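Local atomic coordinates of terminase large subunit (Thermus phage G20c, PDB entry 5M1P), a protein that cuts concatemeric viral DNA through its RNase H-like nuclease domain and, as the ATP-driven packaging motor, translocates the genome into empty capsids. Residues Leu150-Asn155 against Asp176-Ser181; Ser6-Leu11 against Asn131-Met136; Val124-Ile129 against Gln166-Tyr171; Leu14-Tyr19 against Val143-Thr148. All coordinates share one frame; numbering follows the deposited sequence.

Contact 1: Leu150-Asn155 against Asp176-Ser181; sequences LDELRN and DDIVMS. With CA (calcium ion), chain C.
Glu152 reaches from helix 147-154 to the first turn of helix 177-186, its chain extended (chi2 175°) so that the carboxylate spans the gap and meets backbone N-H groups there. OE1 accepts from Val179 N at 3.2 Å in a fairly straight bond (159°), met on its anti side and somewhat out of the carboxylate plane. Ile178 N lies closer to OE1, at 2.7 Å, but its bond is bent and weak. Asp176, at the N-cap, makes no capping bond with its own side chain; Glu152 meets these N-H groups instead, and the helix end probably stabilises its charge. OE2 accepts from a water 2.8 Å away that also donates to Asp177 OD1, so Glu152 acts as second shell to a metal ligand. Asp177 is a carboxylate of the RNase H-like, RuvC-type nuclease centre: its OD2 binds the calcium ion at 2.4 Å, with Asp42, Asp48, the carbonyls of Phe43 and Tyr49, and a water completing the shell. Ile178 CD1 lies 3.6 Å from Glu152 OE2, and Leu153 CD2 meets Val179 CG2 at 4.1 Å. Helical segments 150-154 and 177-181 cross nearly perpendicularly (-86°). Arg67 of strand 61-69 packs beside both Glu152 and Ile178.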
loop_
_atom_site.group_PDB
_atom_site.type_symbol
_atom_site.label_atom_id
_atom_site.label_comp_id
_atom_site.label_asym_id
_atom_site.label_seq_id
_atom_site.Cartn_x
_atom_site.Cartn_y
_atom_site.Cartn_z
ATOM N N LEU A 150 -8.166 -8.456 2.950
ATOM C CA LEU A 150 -8.897 -9.152 1.907
ATOM C C LEU A 150 -10.227 -8.477 1.613
ATOM O O LEU A 150 -10.602 -8.313 0.457
ATOM C CB LEU A 150 -9.102 -10.608 2.303
ATOM C CG LEU A 150 -7.803 -11.412 2.483
ATOM C CD1 LEU A 150 -8.146 -12.862 2.782
ATOM C CD2 LEU A 150 -6.882 -11.333 1.280
ATOM N N ASP A 151 -10.906 -8.071 2.670
ATOM C CA ASP A 151 -12.171 -7.320 2.542
ATOM C C ASP A 151 -12.003 -6.003 1.782
ATOM O O ASP A 151 -12.827 -5.663 0.930
ATOM C CB ASP A 151 -12.781 -7.013 3.913
ATOM C CG ASP A 151 -13.401 -8.226 4.588
ATOM O OD1 ASP A 151 -13.541 -9.291 3.958
ATOM O OD2 ASP A 151 -13.773 -8.085 5.773
ATOM N N GLU A 152 -10.946 -5.262 2.083
ATOM C CA GLU A 152 -10.751 -3.977 1.410
ATOM C C GLU A 152 -10.519 -4.164 -0.092
ATOM O O GLU A 152 -11.019 -3.379 -0.901
ATOM C CB GLU A 152 -9.611 -3.167 2.040
ATOM C CG GLU A 152 -9.849 -1.674 1.910
ATOM C CD GLU A 152 -8.816 -0.844 2.627
ATOM O OE1 GLU A 152 -7.891 -0.405 1.952
ATOM O OE2 GLU A 152 -8.951 -0.627 3.853
ATOM N N LEU A 153 -9.790 -5.223 -0.457
ATOM C CA LEU A 153 -9.624 -5.596 -1.858
ATOM C C LEU A 153 -10.949 -6.051 -2.464
ATOM O O LEU A 153 -11.310 -5.605 -3.545
ATOM C CB LEU A 153 -8.570 -6.703 -1.992
ATOM C CG LEU A 153 -7.135 -6.305 -1.636
ATOM C CD1 LEU A 153 -6.285 -7.553 -1.475
ATOM C CD2 LEU A 153 -6.533 -5.403 -2.692
ATOM N N ARG A 154 -11.674 -6.931 -1.773
ATOM C CA ARG A 154 -12.985 -7.409 -2.267
ATOM C C ARG A 154 -13.974 -6.272 -2.531
ATOM O O ARG A 154 -14.718 -6.300 -3.518
ATOM C CB ARG A 154 -13.597 -8.398 -1.272
ATOM N N ASN A 155 -13.946 -5.261 -1.670
ATOM C CA ASN A 155 -14.879 -4.125 -1.763
ATOM C C ASN A 155 -14.377 -2.952 -2.595
ATOM O O ASN A 155 -15.018 -1.902 -2.605
ATOM C CB ASN A 155 -15.313 -3.672 -0.365
ATOM C CG ASN A 155 -16.480 -4.482 0.165
ATOM O OD1 ASN A 155 -16.741 -5.584 -0.325
ATOM N ND2 ASN A 155 -17.198 -3.941 1.137
ATOM N N ASP A 176 -9.770 2.753 1.398
ATOM C CA ASP A 176 -8.902 2.143 0.386
ATOM C C ASP A 176 -7.411 2.290 0.685
ATOM O O ASP A 176 -6.600 2.086 -0.215
ATOM C CB ASP A 176 -9.232 2.683 -1.014
ATOM C CG ASP A 176 -8.895 4.150 -1.178
ATOM O OD1 ASP A 176 -8.375 4.766 -0.234
ATOM O OD2 ASP A 176 -9.157 4.686 -2.278
ATOM N N ASP A 177 -7.054 2.587 1.934
ATOM C CA ASP A 177 -5.649 2.875 2.265
ATOM C C ASP A 177 -4.775 1.643 2.060
ATOM O O ASP A 177 -3.619 1.762 1.662
ATOM C CB ASP A 177 -5.483 3.348 3.712
ATOM C CG ASP A 177 -6.555 4.307 4.138
ATOM O OD1 ASP A 177 -7.588 3.838 4.661
ATOM O OD2 ASP A 177 -6.385 5.527 3.942
ATOM N N ILE A 178 -5.323 0.469 2.372
ATOM C CA ILE A 178 -4.577 -0.783 2.187
ATOM C C ILE A 178 -4.406 -1.064 0.692
ATOM O O ILE A 178 -3.317 -1.391 0.218
ATOM C CB ILE A 178 -5.266 -1.989 2.851
ATOM C CG1 ILE A 178 -5.399 -1.783 4.367
ATOM C CG2 ILE A 178 -4.515 -3.289 2.533
ATOM C CD1 ILE A 178 -6.318 -2.775 5.038
ATOM N N VAL A 179 -5.488 -0.902 -0.057
ATOM C CA VAL A 179 -5.461 -1.117 -1.507
ATOM C C VAL A 179 -4.383 -0.255 -2.154
ATOM O O VAL A 179 -3.565 -0.737 -2.939
ATOM C CB VAL A 179 -6.841 -0.821 -2.151
ATOM C CG1 VAL A 179 -6.775 -0.987 -3.662
ATOM C CG2 VAL A 179 -7.912 -1.746 -1.566
ATOM N N MET A 180 -4.386 1.025 -1.803
ATOM C CA MET A 180 -3.455 1.961 -2.390
ATOM C C MET A 180 -2.010 1.696 -1.971
ATOM O O MET A 180 -1.118 1.764 -2.809
ATOM C CB MET A 180 -3.874 3.404 -2.086
ATOM C CG MET A 180 -5.167 3.830 -2.784
ATOM S SD MET A 180 -5.271 3.420 -4.535
ATOM C CE MET A 180 -3.788 4.169 -5.196
ATOM N N SER A 181 -1.789 1.378 -0.698
ATOM C CA SER A 181 -0.451 1.025 -0.226
ATOM C C SER A 181 0.101 -0.188 -0.977
ATOM O O SER A 181 1.244 -0.181 -1.422
ATOM C CB SER A 181 -0.487 0.776 1.279
ATOM O OG SER A 181 0.768 0.315 1.748
HETATM CA CA CA C . -4.540 7.075 4.138
HETATM O O HOH W 1 -7.481 1.097 5.428
HETATM O O HOH W 2 -5.539 8.136 2.321
#

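Contact 2: Ser6-Leu11 against Asn131-Met136; sequences SVFSGL and NLALLM
The Phe8 ring carries Val7 CG1 over the centre of one face, 4.0 Å above the plane, while Ala133 N lies in plane at its edge. Three side chains of helix 122-137 come to the ring obliquely. Met136 CE touches CD1 of Phe8 at 3.6 Å, Ala133 CB approaches that same ring atom, and Leu132 CD2 meets Phe8 CZ at 3.8 Å. The sulfur of Met136 stands 5.0 Å from the centroid of the Phe8 ring, 51° off the normal, an oblique Met-aromatic contact. The Met136 chain runs out extended and then bends at its last torsion (chi3 -63°), which turns the methyl back to the ring and leaves SD beside Leu11, 3.9 Å from its CD1. Gly10 passes close to the helix: its O lies 3.6 Å from Met136 CG, and a water accepts from Gly10 N at 2.8 Å and donates to Ala133 O, the one polar link in an otherwise apolar contact. A type I turn from Phe8 to Leu11 folds the loop over the helix. Phe8 also packs on Val179 of helix 177-186 and Leu153 of helix 147-154, so one ring of the loop before strand 15-22 touches three helices.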
loop_
_atom_site.group_PDB
_atom_site.type_symbol
_atom_site.label_atom_id
_atom_site.label_comp_id
_atom_site.label_asym_id
_atom_site.label_seq_id
_atom_site.Cartn_x
_atom_site.Cartn_y
_atom_site.Cartn_z
ATOM N N SER A 6 -16.600 -5.408 -9.476
ATOM C CA SER A 6 -15.329 -5.683 -8.792
ATOM C C SER A 6 -14.148 -5.250 -9.624
ATOM O O SER A 6 -14.096 -5.517 -10.823
ATOM C CB SER A 6 -15.152 -7.179 -8.533
ATOM O OG SER A 6 -16.145 -7.678 -7.677
ATOM N N VAL A 7 -13.190 -4.588 -8.987
ATOM C CA VAL A 7 -11.923 -4.278 -9.615
ATOM C C VAL A 7 -11.015 -5.505 -9.609
ATOM O O VAL A 7 -10.387 -5.826 -10.617
ATOM C CB VAL A 7 -11.248 -3.099 -8.901
ATOM C CG1 VAL A 7 -9.835 -2.889 -9.396
ATOM C CG2 VAL A 7 -12.068 -1.832 -9.097
ATOM N N PHE A 8 -10.934 -6.184 -8.470
ATOM C CA PHE A 8 -10.002 -7.300 -8.330
ATOM C C PHE A 8 -10.682 -8.623 -8.644
ATOM O O PHE A 8 -10.936 -9.449 -7.774
ATOM C CB PHE A 8 -9.335 -7.264 -6.961
ATOM C CG PHE A 8 -8.508 -6.028 -6.752
ATOM C CD1 PHE A 8 -7.356 -5.821 -7.509
ATOM C CD2 PHE A 8 -8.902 -5.041 -5.855
ATOM C CE1 PHE A 8 -6.601 -4.680 -7.351
ATOM C CE2 PHE A 8 -8.155 -3.897 -5.703
ATOM C CZ PHE A 8 -6.998 -3.720 -6.441
ATOM N N SER A 9 -10.932 -8.820 -9.933
ATOM C CA SER A 9 -11.561 -10.040 -10.428
ATOM C C SER A 9 -10.672 -11.264 -10.222
ATOM O O SER A 9 -11.184 -12.379 -10.190
ATOM C CB SER A 9 -11.916 -9.890 -11.911
ATOM O OG SER A 9 -10.816 -9.455 -12.665
ATOM N N GLY A 10 -9.361 -11.046 -10.058
ATOM C CA GLY A 10 -8.416 -12.127 -9.780
ATOM C C GLY A 10 -8.124 -12.402 -8.324
ATOM O O GLY A 10 -7.101 -13.006 -8.031
ATOM N N LEU A 11 -9.020 -12.022 -7.410
ATOM C CA LEU A 11 -8.825 -12.245 -5.963
ATOM C C LEU A 11 -8.624 -13.725 -5.622
ATOM O O LEU A 11 -7.909 -14.062 -4.676
ATOM C CB LEU A 11 -10.009 -11.667 -5.168
ATOM C CG LEU A 11 -9.816 -11.294 -3.697
ATOM C CD1 LEU A 11 -8.776 -10.197 -3.554
ATOM C CD2 LEU A 11 -11.129 -10.835 -3.086
ATOM N N ASN A 131 -2.180 -2.351 -12.703
ATOM C CA ASN A 131 -0.975 -3.120 -12.513
ATOM C C ASN A 131 -1.146 -4.141 -11.386
ATOM O O ASN A 131 -0.804 -5.313 -11.557
ATOM C CB ASN A 131 0.201 -2.192 -12.224
ATOM C CG ASN A 131 1.493 -2.952 -12.044
ATOM O OD1 ASN A 131 1.977 -3.581 -12.980
ATOM N ND2 ASN A 131 2.042 -2.921 -10.835
ATOM N N LEU A 132 -1.657 -3.705 -10.240
ATOM C CA LEU A 132 -1.879 -4.612 -9.119
ATOM C C LEU A 132 -2.847 -5.732 -9.499
ATOM O O LEU A 132 -2.612 -6.905 -9.194
ATOM C CB LEU A 132 -2.378 -3.846 -7.891
ATOM C CG LEU A 132 -2.717 -4.664 -6.641
ATOM C CD1 LEU A 132 -1.491 -5.380 -6.116
ATOM C CD2 LEU A 132 -3.291 -3.782 -5.547
ATOM N N ALA A 133 -3.936 -5.368 -10.167
ATOM C CA ALA A 133 -4.950 -6.349 -10.570
ATOM C C ALA A 133 -4.405 -7.398 -11.520
ATOM O O ALA A 133 -4.735 -8.582 -11.388
ATOM C CB ALA A 133 -6.124 -5.650 -11.222
ATOM N N LEU A 134 -3.582 -6.976 -12.475
ATOM C CA LEU A 134 -2.994 -7.903 -13.441
ATOM C C LEU A 134 -2.022 -8.860 -12.769
ATOM O O LEU A 134 -2.067 -10.069 -13.006
ATOM C CB LEU A 134 -2.281 -7.144 -14.560
ATOM C CG LEU A 134 -1.559 -7.998 -15.613
ATOM C CD1 LEU A 134 -2.549 -8.883 -16.351
ATOM C CD2 LEU A 134 -0.796 -7.115 -16.578
ATOM N N LEU A 135 -1.124 -8.324 -11.950
ATOM C CA LEU A 135 -0.208 -9.166 -11.176
ATOM C C LEU A 135 -0.973 -10.147 -10.285
ATOM O O LEU A 135 -0.562 -11.295 -10.101
ATOM C CB LEU A 135 0.700 -8.299 -10.304
ATOM C CG LEU A 135 1.778 -7.529 -11.060
ATOM C CD1 LEU A 135 2.391 -6.470 -10.148
ATOM C CD2 LEU A 135 2.854 -8.455 -11.609
ATOM N N MET A 136 -2.105 -9.699 -9.747
ATOM C CA MET A 136 -2.911 -10.552 -8.885
ATOM C C MET A 136 -3.499 -11.731 -9.655
ATOM O O MET A 136 -3.392 -12.879 -9.215
ATOM C CB MET A 136 -4.037 -9.764 -8.229
ATOM C CG MET A 136 -4.715 -10.514 -7.096
ATOM S SD MET A 136 -6.128 -9.644 -6.395
ATOM C CE MET A 136 -5.331 -8.181 -5.732
HETATM O O HOH W 3 -7.661 -8.855 -10.406
#

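Contact 3: Val124-Ile129 against Gln166-Tyr171; sequences VKEQLI and QVMRAY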
loop_
_atom_site.group_PDB
_atom_site.type_symbol
_atom_site.label_atom_id
_atom_site.label_comp_id
_atom_site.label_asym_id
_atom_site.label_seq_id
_atom_site.Cartn_x
_atom_site.Cartn_y
_atom_site.Cartn_z
ATOM N N VAL A 124 -3.680 8.268 -12.869
ATOM C CA VAL A 124 -2.550 7.687 -12.126
ATOM C C VAL A 124 -3.035 6.514 -11.275
ATOM O O VAL A 124 -2.404 5.450 -11.231
ATOM C CB VAL A 124 -1.867 8.745 -11.233
ATOM C CG1 VAL A 124 -0.851 8.111 -10.284
ATOM C CG2 VAL A 124 -1.192 9.795 -12.104
ATOM N N LYS A 125 -4.155 6.717 -10.596
ATOM C CA LYS A 125 -4.743 5.670 -9.763
ATOM C C LYS A 125 -5.052 4.432 -10.596
ATOM O O LYS A 125 -4.771 3.313 -10.164
ATOM C CB LYS A 125 -6.009 6.182 -9.078
ATOM C CG LYS A 125 -6.674 5.186 -8.138
ATOM C CD LYS A 125 -7.730 5.859 -7.284
ATOM C CE LYS A 125 -7.110 6.596 -6.108
ATOM N NZ LYS A 125 -8.121 7.329 -5.308
ATOM N N GLU A 126 -5.607 4.628 -11.789
ATOM C CA GLU A 126 -5.991 3.494 -12.638
ATOM C C GLU A 126 -4.785 2.702 -13.122
ATOM O O GLU A 126 -4.847 1.479 -13.194
ATOM C CB GLU A 126 -6.884 3.964 -13.791
ATOM C CG GLU A 126 -8.297 4.291 -13.328
ATOM C CD GLU A 126 -8.992 5.377 -14.138
ATOM O OE1 GLU A 126 -8.680 5.568 -15.335
ATOM O OE2 GLU A 126 -9.865 6.044 -13.550
ATOM N N GLN A 127 -3.678 3.386 -13.386
ATOM C CA GLN A 127 -2.448 2.720 -13.793
ATOM C C GLN A 127 -1.877 1.840 -12.669
ATOM O O GLN A 127 -1.494 0.691 -12.888
ATOM C CB GLN A 127 -1.425 3.769 -14.214
ATOM C CG GLN A 127 -0.240 3.207 -14.973
ATOM C CD GLN A 127 0.475 4.266 -15.782
ATOM O OE1 GLN A 127 0.865 4.027 -16.926
ATOM N NE2 GLN A 127 0.634 5.452 -15.202
ATOM N N LEU A 128 -1.846 2.399 -11.460
ATOM C CA LEU A 128 -1.434 1.665 -10.253
ATOM C C LEU A 128 -2.317 0.457 -9.974
ATOM O O LEU A 128 -1.830 -0.662 -9.748
ATOM C CB LEU A 128 -1.460 2.597 -9.035
ATOM C CG LEU A 128 -0.347 3.635 -8.963
ATOM C CD1 LEU A 128 -0.640 4.661 -7.885
ATOM C CD2 LEU A 128 0.994 2.955 -8.709
ATOM N N ILE A 129 -3.620 0.677 -9.990
ATOM C CA ILE A 129 -4.569 -0.392 -9.681
ATOM C C ILE A 129 -4.597 -1.484 -10.755
ATOM O O ILE A 129 -4.617 -2.670 -10.424
ATOM C CB ILE A 129 -5.980 0.177 -9.445
ATOM C CG1 ILE A 129 -6.005 1.050 -8.176
ATOM C CG2 ILE A 129 -7.016 -0.942 -9.384
ATOM C CD1 ILE A 129 -5.762 0.332 -6.860
ATOM N N GLN A 166 -14.205 6.829 -15.649
ATOM C CA GLN A 166 -14.088 5.696 -14.735
ATOM C C GLN A 166 -13.494 6.137 -13.411
ATOM O O GLN A 166 -12.538 6.916 -13.381
ATOM C CB GLN A 166 -13.194 4.615 -15.332
ATOM C CG GLN A 166 -13.289 3.263 -14.630
ATOM C CD GLN A 166 -12.200 2.312 -15.093
ATOM O OE1 GLN A 166 -12.445 1.389 -15.874
ATOM N NE2 GLN A 166 -10.986 2.542 -14.616
ATOM N N VAL A 167 -14.053 5.614 -12.324
ATOM C CA VAL A 167 -13.541 5.860 -10.980
ATOM C C VAL A 167 -13.443 4.512 -10.259
ATOM O O VAL A 167 -14.243 3.623 -10.492
ATOM C CB VAL A 167 -14.365 6.956 -10.223
ATOM C CG1 VAL A 167 -15.660 7.302 -10.943
ATOM C CG2 VAL A 167 -14.666 6.592 -8.781
ATOM N N MET A 168 -12.420 4.368 -9.422
ATOM C CA MET A 168 -12.233 3.186 -8.589
ATOM C C MET A 168 -12.235 3.650 -7.147
ATOM O O MET A 168 -11.487 4.554 -6.788
ATOM C CB MET A 168 -10.902 2.502 -8.880
ATOM C CG MET A 168 -10.698 1.996 -10.296
ATOM S SD MET A 168 -8.942 1.637 -10.553
ATOM C CE MET A 168 -8.939 0.567 -11.987
ATOM N N ARG A 169 -13.059 3.021 -6.322
ATOM C CA ARG A 169 -13.113 3.337 -4.904
ATOM C C ARG A 169 -13.790 2.233 -4.122
ATOM O O ARG A 169 -14.391 1.316 -4.683
ATOM C CB ARG A 169 -13.833 4.674 -4.663
ATOM C CG ARG A 169 -15.274 4.697 -5.135
ATOM C CD ARG A 169 -16.072 5.763 -4.412
ATOM N NE ARG A 169 -17.463 5.783 -4.826
ATOM C CZ ARG A 169 -17.932 6.411 -5.896
ATOM N NH1 ARG A 169 -17.128 7.086 -6.714
ATOM N NH2 ARG A 169 -19.236 6.369 -6.143
ATOM N N ALA A 170 -13.711 2.361 -2.806
ATOM C CA ALA A 170 -14.400 1.461 -1.906
ATOM C C ALA A 170 -15.910 1.495 -2.087
ATOM O O ALA A 170 -16.516 2.543 -2.289
ATOM C CB ALA A 170 -14.059 1.779 -0.471
ATOM N N TYR A 171 -16.497 0.312 -2.013
ATOM C CA TYR A 171 -17.933 0.145 -1.900
ATOM C C TYR A 171 -18.460 0.892 -0.674
ATOM O O TYR A 171 -17.788 0.977 0.352
ATOM C CB TYR A 171 -18.226 -1.348 -1.761
ATOM C CG TYR A 171 -19.644 -1.717 -1.427
ATOM C CD1 TYR A 171 -20.622 -1.760 -2.415
ATOM C CD2 TYR A 171 -20.002 -2.063 -0.127
ATOM C CE1 TYR A 171 -21.926 -2.132 -2.114
ATOM C CE2 TYR A 171 -21.301 -2.431 0.187
ATOM C CZ TYR A 171 -22.259 -2.455 -0.803
ATOM O OH TYR A 171 -23.538 -2.828 -0.468
HETATM O O HOH W 4 -9.753 5.134 -4.748
#
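A water joins the two segments: it accepts from Lys125 NZ at 2.8 Å and donates to Met168 O at 2.7 Å. The lysine chain leaves the helix extended and bends at chi3 (-80°), bringing its ammonium to this water while CD stays 4.0 Å from Met168 O. On the next residue, Glu126 OE2 comes within 2.8 Å of Gln166 O. Two acceptors meet here without a hydrogen bond; so close an approach would be unfavourable for a charged carboxylate, and a raised pKa for Glu126 is possible but not established. Gln166 lays its amide across the glutamate stem, NE2 3.5 Å from Glu126 CG, with the amide and carboxylate planes 72° apart. Below this polar rim the contact turns apolar. The extended Met168 chain slides past Ile129 in the opposite direction, its sulfur 3.4 Å from Ile129 CG2 and its methyl against the same branch. Ile129 continues inward to Val179 and Met180 of helix 177-186, and Met168 packs on Phe156 and Tyr158 of the partner strand. The axes of helical segment 124-129 and strand segment 166-170 pass 9.0 Å apart at 65°. The arrangement packs the two-stranded antiparallel hairpin (strands 156-160 and 166-170) against helix 122-137 of the RNase H-like domain, alongside the nuclease site: the Lys125 side chain is about 7 Å from that of Asp95, a probable metal ligand.

Contact 4: Leu14-Tyr19 against Val143-Thr148; sequences LILLPY and VPNDKT
Three backbone hydrogen bonds pair strand 15-22 with strand 142-144 in parallel: Val143 N to Ile15 O at 3.0 Å, Leu17 N to Val143 O at 2.9 Å, and Asn145 N to Leu17 O at 2.8 Å. Pro144 CA adds a CH···O contact to Leu17 O. Among apolar contacts, Leu14 crosses Val143 at about a right angle, CD2 to CG2 3.8 Å, and Tyr19 CD1 meets Pro144 CB at 3.7 Å. The tyrosine chi1 of 59° places CG between the backbone N and the carbonyl carbon and swings the ring across Pro144 and Asn145, whose O lies at the ring edge. Leu16 CB makes a van der Waals contact with the Asn145 amide, 3.6 Å from its CG. Among polar side chains, Tyr19 OH makes at most a weak, unsettled hydrogen bond to Asp146 OD1 (2.9 Å) and lies 2.7 Å from a water that donates to Asn145 O. Asp146 OD1 also forms a salt bridge with Arg21, and OD2 weakly caps Ile149 N of helix 147-154. Backbone bonds thus set the register and side chains pack around it, while the Asp146-Arg21 salt bridge fixes the carboxylate at the strand-to-helix turn and the weak tyrosine bond adds to it.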
loop_
_atom_site.group_PDB
_atom_site.type_symbol
_atom_site.label_atom_id
_atom_site.label_comp_id
_atom_site.label_asym_id
_atom_site.label_seq_id
_atom_site.Cartn_x
_atom_site.Cartn_y
_atom_site.Cartn_z
ATOM N N LEU A 14 -4.946 -14.570 -5.432
ATOM C CA LEU A 14 -4.151 -13.914 -4.393
ATOM C C LEU A 14 -3.580 -14.987 -3.469
ATOM O O LEU A 14 -4.321 -15.850 -2.999
ATOM C CB LEU A 14 -5.054 -12.950 -3.613
ATOM C CG LEU A 14 -4.458 -12.085 -2.514
ATOM C CD1 LEU A 14 -3.493 -11.084 -3.113
ATOM C CD2 LEU A 14 -5.577 -11.382 -1.770
ATOM N N ILE A 15 -2.266 -14.953 -3.249
ATOM C CA ILE A 15 -1.618 -15.859 -2.307
ATOM C C ILE A 15 -1.752 -15.275 -0.912
ATOM O O ILE A 15 -1.505 -14.083 -0.687
ATOM C CB ILE A 15 -0.146 -16.093 -2.664
ATOM C CG1 ILE A 15 -0.083 -16.836 -3.996
ATOM C CG2 ILE A 15 0.576 -16.884 -1.568
ATOM C CD1 ILE A 15 1.274 -16.809 -4.645
ATOM N N LEU A 16 -2.150 -16.130 0.018
ATOM C CA LEU A 16 -2.458 -15.734 1.377
ATOM C C LEU A 16 -1.367 -16.253 2.289
ATOM O O LEU A 16 -1.045 -17.440 2.264
ATOM C CB LEU A 16 -3.820 -16.290 1.769
ATOM C CG LEU A 16 -4.960 -15.975 0.797
ATOM C CD1 LEU A 16 -6.255 -16.564 1.328
ATOM C CD2 LEU A 16 -5.096 -14.480 0.579
ATOM N N LEU A 17 -0.819 -15.360 3.104
ATOM C CA LEU A 17 0.366 -15.647 3.904
ATOM C C LEU A 17 0.079 -15.538 5.397
ATOM O O LEU A 17 -0.536 -14.559 5.846
ATOM C CB LEU A 17 1.464 -14.642 3.567
ATOM C CG LEU A 17 1.875 -14.530 2.100
ATOM C CD1 LEU A 17 2.790 -13.328 1.892
ATOM C CD2 LEU A 17 2.547 -15.810 1.649
ATOM N N PRO A 18 0.559 -16.508 6.192
ATOM C CA PRO A 18 0.424 -16.365 7.637
ATOM C C PRO A 18 1.340 -15.254 8.149
ATOM O O PRO A 18 2.319 -14.899 7.485
ATOM C CB PRO A 18 0.857 -17.736 8.160
ATOM C CG PRO A 18 1.860 -18.182 7.170
ATOM C CD PRO A 18 1.397 -17.672 5.835
ATOM N N TYR A 19 0.999 -14.691 9.298
ATOM C CA TYR A 19 1.778 -13.599 9.865
ATOM C C TYR A 19 1.693 -13.621 11.376
ATOM O O TYR A 19 0.845 -14.313 11.955
ATOM C CB TYR A 19 1.286 -12.235 9.339
ATOM C CG TYR A 19 -0.175 -11.956 9.654
ATOM C CD1 TYR A 19 -1.187 -12.400 8.799
ATOM C CD2 TYR A 19 -0.557 -11.288 10.828
ATOM C CE1 TYR A 19 -2.523 -12.177 9.094
ATOM C CE2 TYR A 19 -1.900 -11.052 11.117
ATOM C CZ TYR A 19 -2.873 -11.505 10.247
ATOM O OH TYR A 19 -4.206 -11.288 10.517
ATOM N N VAL A 143 -0.098 -11.579 0.083
ATOM C CA VAL A 143 -0.363 -10.649 1.173
ATOM C C VAL A 143 -0.657 -11.367 2.490
ATOM O O VAL A 143 -1.023 -12.544 2.475
ATOM C CB VAL A 143 -1.555 -9.719 0.834
ATOM C CG1 VAL A 143 -1.297 -8.973 -0.464
ATOM C CG2 VAL A 143 -2.889 -10.463 0.753
ATOM N N PRO A 144 -0.520 -10.659 3.627
ATOM C CA PRO A 144 -0.940 -11.252 4.891
ATOM C C PRO A 144 -2.406 -11.673 4.841
ATOM O O PRO A 144 -3.241 -10.925 4.347
ATOM C CB PRO A 144 -0.739 -10.123 5.902
ATOM C CG PRO A 144 0.252 -9.205 5.275
ATOM C CD PRO A 144 -0.006 -9.286 3.808
ATOM N N ASN A 145 -2.691 -12.874 5.332
ATOM C CA ASN A 145 -4.019 -13.458 5.276
ATOM C C ASN A 145 -4.852 -12.870 6.410
ATOM O O ASN A 145 -5.155 -13.525 7.416
ATOM C CB ASN A 145 -3.901 -14.986 5.362
ATOM C CG ASN A 145 -5.206 -15.695 5.087
ATOM O OD1 ASN A 145 -6.237 -15.064 4.827
ATOM N ND2 ASN A 145 -5.169 -17.017 5.138
ATOM N N ASP A 146 -5.240 -11.618 6.218
ATOM C CA ASP A 146 -5.902 -10.827 7.226
ATOM C C ASP A 146 -7.223 -10.394 6.625
ATOM O O ASP A 146 -7.246 -9.825 5.532
ATOM C CB ASP A 146 -5.040 -9.613 7.565
ATOM C CG ASP A 146 -5.714 -8.686 8.530
ATOM O OD1 ASP A 146 -5.791 -9.020 9.734
ATOM O OD2 ASP A 146 -6.192 -7.635 8.076
ATOM N N LYS A 147 -8.308 -10.628 7.341
ATOM C CA LYS A 147 -9.630 -10.389 6.778
ATOM C C LYS A 147 -9.837 -8.937 6.359
ATOM O O LYS A 147 -10.454 -8.673 5.340
ATOM C CB LYS A 147 -10.710 -10.805 7.770
ATOM N N THR A 148 -9.309 -7.997 7.134
ATOM C CA THR A 148 -9.444 -6.579 6.806
ATOM C C THR A 148 -8.807 -6.234 5.456
ATOM O O THR A 148 -9.378 -5.482 4.670
ATOM C CB THR A 148 -8.851 -5.706 7.911
ATOM O OG1 THR A 148 -9.478 -6.043 9.159
ATOM C CG2 THR A 148 -9.082 -4.218 7.617
HETATM O O HOH W 5 -5.972 -13.344 10.085
#

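Contacts 1 and 2 are buried, whereas contacts 3 and 4 are partly buried and reach the surface. Helix 147-154 serves contacts 1 and 4, and helix 122-137 serves contacts 2 and 3; contacts 1, 2 and 3 meet around Phe8, Val179 and Ile129. Polar chemistry varies with place: contact 1 buries a carboxylate on helix N-H groups, one water away from a metal ligand, contact 2 is almost wholly apolar, contact 3 mixes a water bridge with methionine packing, and contact 4 relies on strand pairing at the sheet edge. Contacts 3 and 4 do not touch, their centres about 22 Å apart, with contacts 1 and 2 joining them.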